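Local structure of regulatory protein BlaR1 (Bacillus licheniformis, 1NRF) at residues A[91-94]-A[98-101]; A[106-109]-A[115-118]; A[52-57]-A[229-234]. The protein senses beta-lactam antibiotics through its extracellular C-terminal penicillin-binding domain and probably relays their presence to the cytoplasm after a serine is acylated. All blocks are in the same frame, centred on the assembly; numbering follows the deposited sequence.

Interaction 1. Residues A[91-94]-A[98-101]; sequences TQYP and WNQD
Asn99 grips the backbone of Tyr93 at both ends with its carboxamide. OD1 of Asn99 accepts from Tyr93 N at 2.6 Å, in the carbonyl plane and on a lone pair, although the N-H is bent (148°). ND2 of Asn99 returns a nearly straight bond to Tyr93 O at 3.1 Å, with that oxygen in the amide plane. Asn99 CG, beside the backbone N and anti to the carbonyl carbon (chi1 -53°), brings the carboxamide there. The two bonds fix the rotation of the amide, which stands 18° from the Tyr93 ring plane, with OD1 beside the ring edge. The six-membered ring of Trp98 turns its edge to the Tyr93 ring in an offset edge-to-face pair, Trp98 CE3 lying 3.7 Å from Tyr93 CG. The contact folds back on itself a loop between helices 66-76 and 104-110 of the penicillin-binding sensor domain, and Asn99 centres an inverse gamma turn. Within 91-94, Thr91 CG2 lies over the centre of one Tyr93 ring face, 3.5 Å above the plane. Trp114 stacks with Tyr93 and its NE1 binds Trp98 O. The Trp98 side chain lies about 7 Å from that of Ser63, by similarity the acylated serine.

Interaction 2. Residues A[106-109]-A[115-118]; sequences SAMS and YFQK
Between 106-109 and 115-118, on the consecutive helices 104-110 and 113-123, the nearest CA atoms are those of Ala107 and Tyr115, 6.4 Å apart. This is a helix-helix packing contact in the helical part of the penicillin-binding sensor domain; all four touching residues are buried, and no hydrogen bond crosses between the segments. Ala107 is central to the packing: its CB sits over one face of the Tyr115 ring as a CH-pi contact, 3.9 Å from the centroid and 28° off the ring normal. The same methyl presses on the second ring, with Ala107 CB only 3.3 Å from Phe116 CE1, so this corner is tightly filled. Tyr115 offers its face because CG is anti to the backbone N (chi1 -179°), while its hydroxyl reaches beyond the helix pair to bond with Ser84 O. The Phe116 ring carries Tyr115 CD1 over the centre of one face, and the backbone of Ala107 and Met108 meets its edge in plane. Beyond the pair, Phe116 and Met108 both touch Lys66 of helix 66-76, which by similarity is carboxylated in the working sensor but is unmodified here. Met108 crosses Phe116 at about a right angle, its chain bent at chi2 (-70°): CG lies 3.8 Å from Phe116 CZ, and SD makes an oblique Met-aromatic contact 5.0 Å from the Phe116 ring centroid.

Interaction 3. Residues A[52-57]-A[229-234]; sequences RKESTS and AVHIQG
Glu54 is the residue of segment 52-57 that reaches His231 and Gln233 on strand 225-234, and the residues on either side of it shape the short, loosely hydrogen-bonded helical turn that holds it out. At the start, Arg52 O accepts the hydroxyl of Thr56. Lys53 O takes two donors from opposite faces of its plane: Thr56 N at 3.2 Å and Ser57 OG at 2.6 Å. Glu54 then points toward the strand, its chain bent at chi2 (-103°), and OE2 meets the imidazole at the ring edge. The bond from His231 ND1 to Glu54 OE2 is weak, 3.4 Å long and bent to 149°, with carboxylate and ring planes turned by 35°. A nearby carboxylate would probably favour a proton on ND1. The extended Gln233 side chain comes from the opposite direction and brings its CD within 3.6 Å of Glu54 OE1. This strand lies inside the antiparallel part of the central sheet, between strands 33-41 and 211-220: His231 faces helix 52-56, while Ile232 faces away and packs on helix 239-253. The imidazole is further held by a stack with Phe59 and an edge-to-face contact with Trp214. Next along the helix, Ser55 bonds through its backbone to Leu159, at the start of helix 158-170. At the end, Ser57 N closes a turn on Glu54 O at 3.1 Å.

How the interactions relate
All three contacts belong to the penicillin-binding sensor domain. Segment 52-57 comes first along the chain and its partner 229-234 last, while interactions 1 and 2 follow in series between them. Those two are neighbours, with centres 11 Å apart, and Trp98 and Ala107 both touch Thr112, in the connection between helices 104-110 and 113-123. Interaction 3 joins helix 52-56 to strand 225-234 of the central sheet, its centre 25 Å from that of interaction 2, across the chain's centre, and 31 Å from that of interaction 1. The side chain of Phe116, like that of Trp98, is about 7 Å from that of Ser63, the probable acylation site; that of His231 is about 11 Å away.

Interaction 1. Residues A[91-94]-A[98-101]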
loop_
_atom_site.group_PDB
_atom_site.type_symbol
_atom_site.label_atom_id
_atom_site.label_comp_id
_atom_site.label_asym_id
_atom_site.label_seq_id
_atom_site.Cartn_x
_atom_site.Cartn_y
_atom_site.Cartn_z
ATOM N N THR A 91 -5.863 -25.608 -2.847
ATOM C CA THR A 91 -7.030 -24.958 -2.265
ATOM C C THR A 91 -7.745 -24.101 -3.299
ATOM O O THR A 91 -7.139 -23.234 -3.924
ATOM C CB THR A 91 -6.626 -24.047 -1.090
ATOM O OG1 THR A 91 -5.965 -24.826 -0.082
ATOM C CG2 THR A 91 -7.858 -23.363 -0.495
ATOM N N GLN A 92 -9.038 -24.352 -3.472
ATOM C CA GLN A 92 -9.847 -23.602 -4.422
ATOM C C GLN A 92 -10.282 -22.300 -3.743
ATOM O O GLN A 92 -11.345 -22.241 -3.128
ATOM C CB GLN A 92 -11.079 -24.427 -4.824
ATOM C CG GLN A 92 -11.820 -23.936 -6.069
ATOM C CD GLN A 92 -13.170 -24.629 -6.284
ATOM O OE1 GLN A 92 -13.831 -24.429 -7.307
ATOM N NE2 GLN A 92 -13.584 -25.439 -5.315
ATOM N N TYR A 93 -9.449 -21.264 -3.835
ATOM C CA TYR A 93 -9.781 -19.973 -3.231
ATOM C C TYR A 93 -10.852 -19.265 -4.062
ATOM O O TYR A 93 -11.021 -19.555 -5.248
ATOM C CB TYR A 93 -8.536 -19.080 -3.111
ATOM C CG TYR A 93 -7.476 -19.621 -2.172
ATOM C CD1 TYR A 93 -6.408 -20.382 -2.654
ATOM C CD2 TYR A 93 -7.555 -19.396 -0.797
ATOM C CE1 TYR A 93 -5.445 -20.907 -1.790
ATOM C CE2 TYR A 93 -6.598 -19.918 0.074
ATOM C CZ TYR A 93 -5.549 -20.672 -0.431
ATOM O OH TYR A 93 -4.616 -21.208 0.423
ATOM N N PRO A 94 -11.594 -18.331 -3.444
ATOM C CA PRO A 94 -12.661 -17.571 -4.113
ATOM C C PRO A 94 -12.205 -16.759 -5.327
ATOM O O PRO A 94 -13.026 -16.192 -6.040
ATOM C CB PRO A 94 -13.195 -16.672 -2.997
ATOM C CG PRO A 94 -12.912 -17.462 -1.753
ATOM C CD PRO A 94 -11.525 -17.977 -2.016
ATOM N N TRP A 98 -5.482 -16.767 -7.451
ATOM C CA TRP A 98 -4.735 -17.281 -6.312
ATOM C C TRP A 98 -4.470 -18.769 -6.540
ATOM O O TRP A 98 -3.461 -19.315 -6.083
ATOM C CB TRP A 98 -5.552 -17.115 -5.024
ATOM C CG TRP A 98 -5.751 -15.693 -4.551
ATOM C CD1 TRP A 98 -5.534 -14.539 -5.260
ATOM C CD2 TRP A 98 -6.231 -15.283 -3.264
ATOM N NE1 TRP A 98 -5.848 -13.443 -4.491
ATOM C CE2 TRP A 98 -6.278 -13.871 -3.263
ATOM C CE3 TRP A 98 -6.628 -15.976 -2.109
ATOM C CZ2 TRP A 98 -6.706 -13.140 -2.152
ATOM C CZ3 TRP A 98 -7.053 -15.251 -1.007
ATOM C CH2 TRP A 98 -7.088 -13.847 -1.037
ATOM N N ASN A 99 -5.390 -19.401 -7.269
ATOM C CA ASN A 99 -5.353 -20.837 -7.555
ATOM C C ASN A 99 -4.336 -21.297 -8.600
ATOM O O ASN A 99 -4.700 -21.916 -9.608
ATOM C CB ASN A 99 -6.754 -21.301 -7.965
ATOM C CG ASN A 99 -7.815 -20.903 -6.955
ATOM O OD1 ASN A 99 -7.733 -21.256 -5.783
ATOM N ND2 ASN A 99 -8.817 -20.159 -7.406
ATOM N N GLN A 100 -3.064 -21.007 -8.340
ATOM C CA GLN A 100 -1.977 -21.390 -9.235
ATOM C C GLN A 100 -0.636 -21.044 -8.609
ATOM O O GLN A 100 -0.575 -20.289 -7.641
ATOM C CB GLN A 100 -2.127 -20.687 -10.583
ATOM C CG GLN A 100 -2.547 -19.235 -10.482
ATOM C CD GLN A 100 -2.928 -18.655 -11.827
ATOM O OE1 GLN A 100 -2.068 -18.425 -12.681
ATOM N NE2 GLN A 100 -4.229 -18.427 -12.033
ATOM N N ASP A 101 0.439 -21.610 -9.153
ATOM C CA ASP A 101 1.771 -21.342 -8.623
ATOM C C ASP A 101 2.046 -19.845 -8.620
ATOM O O ASP A 101 1.943 -19.166 -9.644
ATOM C CB ASP A 101 2.837 -22.093 -9.432
ATOM C CG ASP A 101 2.765 -23.604 -9.231
ATOM O OD1 ASP A 101 2.664 -24.040 -8.064
ATOM O OD2 ASP A 101 2.815 -24.355 -10.234
#

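Interaction 2. Residues A[106-109]-A[115-118]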
loop_
_atom_site.group_PDB
_atom_site.type_symbol
_atom_site.label_atom_id
_atom_site.label_comp_id
_atom_site.label_asym_id
_atom_site.label_seq_id
_atom_site.Cartn_x
_atom_site.Cartn_y
_atom_site.Cartn_z
ATOM N N SER A 106 4.020 -12.090 -8.973
ATOM C CA SER A 106 2.650 -12.430 -9.351
ATOM C C SER A 106 1.695 -12.269 -8.155
ATOM O O SER A 106 0.537 -11.871 -8.313
ATOM C CB SER A 106 2.576 -13.860 -9.918
ATOM O OG SER A 106 2.791 -14.855 -8.934
ATOM N N ALA A 107 2.197 -12.556 -6.957
ATOM C CA ALA A 107 1.394 -12.454 -5.746
ATOM C C ALA A 107 0.996 -11.006 -5.458
ATOM O O ALA A 107 -0.106 -10.745 -4.970
ATOM C CB ALA A 107 2.162 -13.043 -4.560
ATOM N N MET A 108 1.904 -10.077 -5.758
ATOM C CA MET A 108 1.659 -8.655 -5.560
ATOM C C MET A 108 0.588 -8.140 -6.510
ATOM O O MET A 108 -0.401 -7.545 -6.075
ATOM C CB MET A 108 2.939 -7.844 -5.791
ATOM C CG MET A 108 3.808 -7.684 -4.565
ATOM S SD MET A 108 3.119 -6.597 -3.263
ATOM C CE MET A 108 4.614 -6.362 -2.310
ATOM N N SER A 109 0.800 -8.352 -7.808
ATOM C CA SER A 109 -0.148 -7.892 -8.822
ATOM C C SER A 109 -1.527 -8.435 -8.533
ATOM O O SER A 109 -2.527 -7.736 -8.663
ATOM C CB SER A 109 0.261 -8.370 -10.214
ATOM O OG SER A 109 1.641 -8.185 -10.439
ATOM N N TYR A 115 0.056 -16.322 -0.388
ATOM C CA TYR A 115 1.502 -16.249 -0.610
ATOM C C TYR A 115 2.237 -15.504 0.504
ATOM O O TYR A 115 3.227 -15.994 1.044
ATOM C CB TYR A 115 1.787 -15.572 -1.952
ATOM C CG TYR A 115 3.257 -15.461 -2.287
ATOM C CD1 TYR A 115 4.062 -14.505 -1.675
ATOM C CD2 TYR A 115 3.847 -16.333 -3.209
ATOM C CE1 TYR A 115 5.414 -14.423 -1.973
ATOM C CE2 TYR A 115 5.192 -16.256 -3.513
ATOM C CZ TYR A 115 5.970 -15.304 -2.896
ATOM O OH TYR A 115 7.307 -15.224 -3.204
ATOM N N PHE A 116 1.755 -14.310 0.832
ATOM C CA PHE A 116 2.380 -13.508 1.875
ATOM C C PHE A 116 2.061 -14.060 3.256
ATOM O O PHE A 116 2.870 -13.950 4.179
ATOM C CB PHE A 116 1.947 -12.039 1.748
ATOM C CG PHE A 116 2.355 -11.411 0.441
ATOM C CD1 PHE A 116 1.568 -11.571 -0.704
ATOM C CD2 PHE A 116 3.579 -10.749 0.324
ATOM C CE1 PHE A 116 2.002 -11.089 -1.945
ATOM C CE2 PHE A 116 4.020 -10.265 -0.910
ATOM C CZ PHE A 116 3.231 -10.437 -2.047
ATOM N N GLN A 117 0.889 -14.673 3.389
ATOM C CA GLN A 117 0.480 -15.270 4.656
ATOM C C GLN A 117 1.436 -16.399 5.039
ATOM O O GLN A 117 1.943 -16.448 6.161
ATOM C CB GLN A 117 -0.942 -15.817 4.537
ATOM C CG GLN A 117 -1.971 -15.068 5.364
ATOM C CD GLN A 117 -3.392 -15.473 5.021
ATOM O OE1 GLN A 117 -4.324 -15.223 5.786
ATOM N NE2 GLN A 117 -3.568 -16.090 3.859
ATOM N N LYS A 118 1.680 -17.310 4.105
ATOM C CA LYS A 118 2.575 -18.417 4.381
ATOM C C LYS A 118 3.990 -17.875 4.501
ATOM O O LYS A 118 4.899 -18.566 4.967
ATOM C CB LYS A 118 2.478 -19.473 3.271
ATOM C CG LYS A 118 1.057 -20.058 3.106
ATOM C CD LYS A 118 1.038 -21.498 2.544
ATOM C CE LYS A 118 1.539 -21.601 1.104
ATOM N NZ LYS A 118 1.432 -22.995 0.551
#

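Interaction 3. Residues A[52-57]-A[229-234]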
loop_
_atom_site.group_PDB
_atom_site.type_symbol
_atom_site.label_atom_id
_atom_site.label_comp_id
_atom_site.label_asym_id
_atom_site.label_seq_id
_atom_site.Cartn_x
_atom_site.Cartn_y
_atom_site.Cartn_z
ATOM N N ARG A 52 -9.149 16.065 5.828
ATOM C CA ARG A 52 -8.157 15.869 6.876
ATOM C C ARG A 52 -8.499 14.773 7.886
ATOM O O ARG A 52 -7.613 14.058 8.368
ATOM C CB ARG A 52 -7.908 17.185 7.626
ATOM C CG ARG A 52 -6.629 17.147 8.462
ATOM C CD ARG A 52 -6.345 18.431 9.224
ATOM N NE ARG A 52 -5.041 18.369 9.892
ATOM C CZ ARG A 52 -4.725 17.508 10.859
ATOM N NH1 ARG A 52 -5.619 16.628 11.288
ATOM N NH2 ARG A 52 -3.510 17.516 11.391
ATOM N N LYS A 53 -9.782 14.643 8.205
ATOM C CA LYS A 53 -10.227 13.650 9.173
ATOM C C LYS A 53 -9.880 12.227 8.719
ATOM O O LYS A 53 -9.239 11.479 9.452
ATOM C CB LYS A 53 -11.735 13.804 9.400
ATOM C CG LYS A 53 -12.287 13.025 10.590
ATOM C CD LYS A 53 -13.761 13.355 10.807
ATOM C CE LYS A 53 -14.326 12.624 12.014
ATOM N NZ LYS A 53 -14.209 11.143 11.877
ATOM N N GLU A 54 -10.297 11.866 7.507
ATOM C CA GLU A 54 -10.019 10.548 6.953
ATOM C C GLU A 54 -8.517 10.323 6.790
ATOM O O GLU A 54 -7.992 9.250 7.097
ATOM C CB GLU A 54 -10.703 10.388 5.589
ATOM C CG GLU A 54 -12.208 10.086 5.643
ATOM C CD GLU A 54 -12.556 8.611 5.382
ATOM O OE1 GLU A 54 -13.767 8.288 5.327
ATOM O OE2 GLU A 54 -11.636 7.774 5.227
ATOM N N SER A 55 -7.837 11.356 6.311
ATOM C CA SER A 55 -6.403 11.304 6.065
ATOM C C SER A 55 -5.565 11.078 7.321
ATOM O O SER A 55 -4.388 10.732 7.229
ATOM C CB SER A 55 -5.958 12.603 5.388
ATOM O OG SER A 55 -6.815 12.919 4.310
ATOM N N THR A 56 -6.165 11.283 8.489
ATOM C CA THR A 56 -5.452 11.106 9.747
ATOM C C THR A 56 -6.056 9.973 10.592
ATOM O O THR A 56 -5.588 9.662 11.681
ATOM C CB THR A 56 -5.425 12.437 10.561
ATOM O OG1 THR A 56 -6.709 13.079 10.502
ATOM C CG2 THR A 56 -4.377 13.373 10.005
ATOM N N SER A 57 -7.102 9.353 10.073
ATOM C CA SER A 57 -7.739 8.247 10.766
ATOM C C SER A 57 -7.057 6.976 10.287
ATOM O O SER A 57 -6.733 6.863 9.115
ATOM C CB SER A 57 -9.220 8.195 10.411
ATOM O OG SER A 57 -9.863 9.393 10.796
ATOM N N ALA A 229 -1.628 8.549 -1.110
ATOM C CA ALA A 229 -2.409 7.529 -0.452
ATOM C C ALA A 229 -3.862 7.974 -0.456
ATOM O O ALA A 229 -4.183 9.110 -0.099
ATOM C CB ALA A 229 -1.914 7.319 0.985
ATOM N N VAL A 230 -4.730 7.074 -0.891
ATOM C CA VAL A 230 -6.153 7.328 -0.938
ATOM C C VAL A 230 -6.847 6.225 -0.156
ATOM O O VAL A 230 -6.522 5.047 -0.325
ATOM C CB VAL A 230 -6.692 7.292 -2.390
ATOM C CG1 VAL A 230 -8.202 7.171 -2.385
ATOM C CG2 VAL A 230 -6.284 8.549 -3.133
ATOM N N HIS A 231 -7.776 6.599 0.723
ATOM C CA HIS A 231 -8.533 5.599 1.454
ATOM C C HIS A 231 -9.997 5.925 1.279
ATOM O O HIS A 231 -10.400 7.073 1.462
ATOM C CB HIS A 231 -8.180 5.572 2.938
ATOM C CG HIS A 231 -8.992 4.582 3.718
ATOM N ND1 HIS A 231 -10.259 4.863 4.190
ATOM C CD2 HIS A 231 -8.754 3.288 4.031
ATOM C CE1 HIS A 231 -10.765 3.783 4.753
ATOM N NE2 HIS A 231 -9.872 2.813 4.669
ATOM N N ILE A 232 -10.790 4.914 0.929
ATOM C CA ILE A 232 -12.218 5.108 0.697
ATOM C C ILE A 232 -13.146 4.159 1.454
ATOM O O ILE A 232 -12.726 3.147 2.027
ATOM C CB ILE A 232 -12.558 4.962 -0.800
ATOM C CG1 ILE A 232 -12.294 3.522 -1.251
ATOM C CG2 ILE A 232 -11.733 5.937 -1.628
ATOM C CD1 ILE A 232 -12.779 3.216 -2.664
ATOM N N GLN A 233 -14.427 4.501 1.435
ATOM C CA GLN A 233 -15.466 3.711 2.085
ATOM C C GLN A 233 -16.741 3.967 1.295
ATOM O O GLN A 233 -17.148 5.121 1.128
ATOM C CB GLN A 233 -15.671 4.164 3.539
ATOM C CG GLN A 233 -14.389 4.376 4.321
ATOM C CD GLN A 233 -14.639 4.856 5.741
ATOM O OE1 GLN A 233 -13.711 5.266 6.441
ATOM N NE2 GLN A 233 -15.894 4.806 6.173
ATOM N N GLY A 234 -17.365 2.903 0.805
ATOM C CA GLY A 234 -18.585 3.059 0.038
ATOM C C GLY A 234 -19.234 1.719 -0.227
ATOM O O GLY A 234 -18.875 0.722 0.400
#